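PDB 3LD1: replicase polyprotein 1a from Avian infectious bronchitis virus, which is of unknown precise function but, as part of non-structural protein 2 of the coronavirus replicase polyprotein, probably acts in infected host cells. Local coordinates for residues A[149-154]-A[179-184]; A[213-216]-A[221-224]. The protein carries 3 engineered substitutions. One frame throughout, in Å; residues are numbered along the deposited sequence.

Contact 1: residues A[149-154]-A[179-184]; sequences RLVGEV and RIFQAA. Engineered in segment 179-184: A183 (natural residue Lys).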
# COMPACT_ATOMS: atom_id res chain seq x y z
N ARG A 149 10.70 -10.16 2.50
CA ARG A 149 10.97 -9.46 3.78
C ARG A 149 10.00 -8.36 3.99
O ARG A 149 9.83 -7.88 5.12
CB ARG A 149 12.34 -8.78 3.82
CG ARG A 149 13.56 -9.63 3.64
CD ARG A 149 14.83 -8.70 3.82
NE ARG A 149 15.72 -9.33 4.78
CZ ARG A 149 16.13 -8.83 5.95
NH1 ARG A 149 15.84 -7.59 6.33
NH2 ARG A 149 16.91 -9.57 6.71
N LEU A 150 9.45 -7.89 2.87
CA LEU A 150 8.55 -6.74 2.85
C LEU A 150 7.14 -7.02 3.41
O LEU A 150 6.47 -6.09 3.86
CB LEU A 150 8.43 -6.18 1.45
CG LEU A 150 9.72 -5.67 0.85
CD1 LEU A 150 9.55 -5.26 -0.59
CD2 LEU A 150 10.32 -4.58 1.64
N VAL A 151 6.75 -8.30 3.42
CA VAL A 151 5.46 -8.74 3.94
C VAL A 151 5.42 -8.35 5.41
O VAL A 151 4.60 -7.55 5.83
CB VAL A 151 5.32 -10.22 3.73
CG1 VAL A 151 3.99 -10.69 4.29
CG2 VAL A 151 5.44 -10.57 2.21
N GLY A 152 6.37 -8.86 6.16
CA GLY A 152 6.59 -8.43 7.54
C GLY A 152 6.53 -6.93 7.72
O GLY A 152 5.83 -6.47 8.62
N GLU A 153 7.24 -6.13 6.91
CA GLU A 153 7.22 -4.66 7.16
C GLU A 153 5.80 -4.14 6.93
O GLU A 153 5.25 -3.43 7.79
CB GLU A 153 8.27 -3.83 6.37
CG GLU A 153 9.75 -4.02 6.85
CD GLU A 153 10.78 -4.05 5.67
OE1 GLU A 153 10.88 -3.06 4.90
OE2 GLU A 153 11.50 -5.08 5.51
N VAL A 154 5.19 -4.56 5.81
CA VAL A 154 3.89 -4.04 5.40
C VAL A 154 2.81 -4.50 6.38
O VAL A 154 2.00 -3.68 6.85
CB VAL A 154 3.57 -4.43 3.97
CG1 VAL A 154 2.14 -4.12 3.62
CG2 VAL A 154 4.51 -3.74 3.07
N ARG A 179 -2.17 -15.27 3.17
CA ARG A 179 -2.45 -15.98 1.95
C ARG A 179 -2.31 -15.13 0.70
O ARG A 179 -1.96 -15.66 -0.37
CB ARG A 179 -3.85 -16.56 1.95
CG ARG A 179 -4.92 -15.48 1.88
CD ARG A 179 -5.93 -15.84 0.81
NE ARG A 179 -7.32 -15.79 1.29
CZ ARG A 179 -7.87 -16.65 2.17
NH1 ARG A 179 -7.15 -17.63 2.74
NH2 ARG A 179 -9.16 -16.54 2.50
N ILE A 180 -2.62 -13.83 0.79
CA ILE A 180 -2.68 -13.05 -0.42
C ILE A 180 -1.24 -12.88 -0.90
O ILE A 180 -0.95 -13.04 -2.09
CB ILE A 180 -3.36 -11.71 -0.21
CG1 ILE A 180 -4.83 -11.90 0.18
CG2 ILE A 180 -3.22 -10.85 -1.43
CD1 ILE A 180 -5.80 -12.41 -0.94
N PHE A 181 -0.36 -12.60 0.05
CA PHE A 181 1.05 -12.47 -0.24
C PHE A 181 1.67 -13.79 -0.69
O PHE A 181 2.37 -13.84 -1.67
CB PHE A 181 1.78 -12.00 0.99
CG PHE A 181 1.63 -10.53 1.28
CD1 PHE A 181 2.26 -9.56 0.46
CD2 PHE A 181 0.88 -10.08 2.37
CE1 PHE A 181 2.13 -8.15 0.73
CE2 PHE A 181 0.75 -8.68 2.66
CZ PHE A 181 1.38 -7.72 1.82
N GLN A 182 1.39 -14.83 0.07
CA GLN A 182 1.69 -16.18 -0.29
C GLN A 182 1.36 -16.47 -1.75
O GLN A 182 2.26 -16.88 -2.49
CB GLN A 182 0.87 -17.06 0.61
CG GLN A 182 1.61 -18.13 1.27
CD GLN A 182 0.82 -18.68 2.49
OE1 GLN A 182 -0.36 -19.10 2.39
NE2 GLN A 182 1.47 -18.64 3.64
N ALA A 183 0.10 -16.26 -2.16
CA ALA A 183 -0.36 -16.59 -3.52
C ALA A 183 0.50 -15.78 -4.43
O ALA A 183 1.20 -16.35 -5.28
CB ALA A 183 -1.85 -16.29 -3.74
N ALA A 184 0.55 -14.46 -4.17
CA ALA A 184 1.27 -13.50 -5.00
C ALA A 184 2.79 -13.76 -5.14
O ALA A 184 3.39 -13.51 -6.21
CB ALA A 184 1.07 -12.10 -4.45

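Contact 2: residues A[213-216]-A[221-224]; sequences TVVV and LVVR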
# COMPACT_ATOMS: atom_id res chain seq x y z
N THR A 213 -2.25 4.27 4.71
CA THR A 213 -3.38 5.10 5.16
C THR A 213 -4.64 4.31 5.11
O THR A 213 -5.10 3.97 4.01
CB THR A 213 -3.69 6.27 4.18
OG1 THR A 213 -2.48 6.71 3.62
CG2 THR A 213 -4.37 7.47 4.89
N VAL A 214 -5.21 4.06 6.28
CA VAL A 214 -6.54 3.46 6.39
C VAL A 214 -7.68 4.51 6.37
O VAL A 214 -7.62 5.54 7.05
CB VAL A 214 -6.56 2.64 7.66
CG1 VAL A 214 -7.95 2.20 8.02
CG2 VAL A 214 -5.66 1.38 7.47
N VAL A 215 -8.71 4.28 5.57
CA VAL A 215 -9.87 5.19 5.56
C VAL A 215 -11.14 4.38 5.62
O VAL A 215 -11.05 3.14 5.54
CB VAL A 215 -9.96 6.07 4.27
CG1 VAL A 215 -8.75 7.03 4.17
CG2 VAL A 215 -10.15 5.18 3.06
N VAL A 216 -12.31 5.04 5.72
CA VAL A 216 -13.54 4.28 5.55
C VAL A 216 -14.30 4.71 4.33
O VAL A 216 -14.59 5.88 4.18
CB VAL A 216 -14.45 4.40 6.71
CG1 VAL A 216 -15.75 3.67 6.39
CG2 VAL A 216 -13.78 3.83 7.95
N LEU A 221 -13.46 -0.53 6.01
CA LEU A 221 -12.09 -0.10 6.08
C LEU A 221 -11.49 -0.39 4.70
O LEU A 221 -11.88 -1.34 4.05
CB LEU A 221 -11.39 -0.93 7.14
CG LEU A 221 -11.69 -0.58 8.62
CD1 LEU A 221 -11.20 -1.64 9.62
CD2 LEU A 221 -11.04 0.73 8.97
N VAL A 222 -10.64 0.49 4.20
CA VAL A 222 -9.85 0.21 3.01
C VAL A 222 -8.44 0.78 3.21
O VAL A 222 -8.28 1.76 3.86
CB VAL A 222 -10.50 0.68 1.68
CG1 VAL A 222 -12.02 0.88 1.82
CG2 VAL A 222 -9.77 1.89 1.04
N VAL A 223 -7.43 0.07 2.75
CA VAL A 223 -6.07 0.57 2.79
C VAL A 223 -5.90 1.25 1.46
O VAL A 223 -5.90 0.57 0.41
CB VAL A 223 -5.09 -0.59 2.94
CG1 VAL A 223 -3.70 -0.18 2.53
CG2 VAL A 223 -5.05 -1.05 4.35
N ARG A 224 -5.86 2.58 1.48
CA ARG A 224 -5.69 3.34 0.24
C ARG A 224 -4.61 2.71 -0.63
O ARG A 224 -4.87 2.37 -1.78
CB ARG A 224 -5.31 4.79 0.57
CG ARG A 224 -6.52 5.62 1.15
CD ARG A 224 -6.95 6.71 0.13
NE ARG A 224 -6.40 7.99 0.57
CZ ARG A 224 -7.12 8.92 1.19
NH1 ARG A 224 -8.45 8.72 1.39
NH2 ARG A 224 -6.52 10.05 1.59

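Contact 1: residues A[149-154]-A[179-184]
A chi1 of 179° at V151 and of -78° at F181 brings the valine methyls over the phenyl ring, the two side chains running alongside each other with opposed headings. CG1 of V151 rests over one face, 4.0 Å from the centroid of the F181 ring. It stands 24° off the ring normal, which makes a CH-pi contact shifted toward the rim. Its nearest ring atom is F181 CD2, 3.7 Å from V151 CG1. The second branch lies over the same face, on the CD1 side, with V151 CG2 3.8 Å from F181 CD1, and the two methyls together cover the CG end of the ring. The site is an apolar helix-helix contact, in which a single aromatic of helix 174-185 bridges to two residues three apart on helix 140-162, and no hydrogen bond passes between the segments. One turn on from V151, V154 CG1 approaches the far end of the ring, 4.1 Å from F181 CZ. L231 also touches the F181 side chain, while F205 of helix 194-207 packs against V154 and L150.

Contact 2: residues A[213-216]-A[221-224]
V215 and V222 form the central antiparallel hydrogen-bonded pair, tied by two backbone bonds: V215 N gives to V222 O at 3.1 Å, and V222 N returns to V215 O at 3.0 Å. A third bond, from R224 N to T213 O at 3.0 Å, extends the pairing toward the open end. On the face carrying V214, V216, L221 and V223, the non-hydrogen-bonded pairs V214–V223 and V216–L221 bring apolar branches together. L221 CD2 reaches diagonally to V214 CG1 at 3.6 Å, and V214 CG2 lies 4.0 Å from V223 CG2. The other face holds V215 and V222, whose CG2 atoms are 3.9 Å apart. There the R224 side chain, bent at chi2 (-112°) and chi3 (-102°), runs past T213 O and brings its end beside V215. The two side chains cross at about a right angle, with R224 NH1 3.3 Å from V215 CG1.

Beyond this first shell, A161 and L162 of helix 140-162 touch V214. F242 of helix 232-243 meets L221, and N235 of the same helix touches both V222 and V223. T213 OG1 is hydrogen-bonded to E225 OE2, a side-chain link next to the last backbone bond. Segments 214-216 and 221-223 run at 142° to each other; their antiparallel pairing and short connection make a two-stranded beta hairpin, packed against helices 140-162 and 232-243 mostly through the face of V214 and L221.

Contact 1 closes before contact 2 opens along the chain, so the helix pair precedes the hairpin, with helix 194-207 between them. Their centres lie about 18 Å apart and their nearest atoms about 7 Å, without touching. Helix 140-162 is common to both surroundings: its middle supplies residues 149-154, and its C-terminal end meets the hairpin through A161 and L162. Helix 232-243 likewise touches I180 near contact 1 and the strand 220-223 side chains of contact 2. The hairpin is thereby joined to the same helical body as the helix pair, in the central part of an elongated chain whose later beta sheets follow towards the C-terminus.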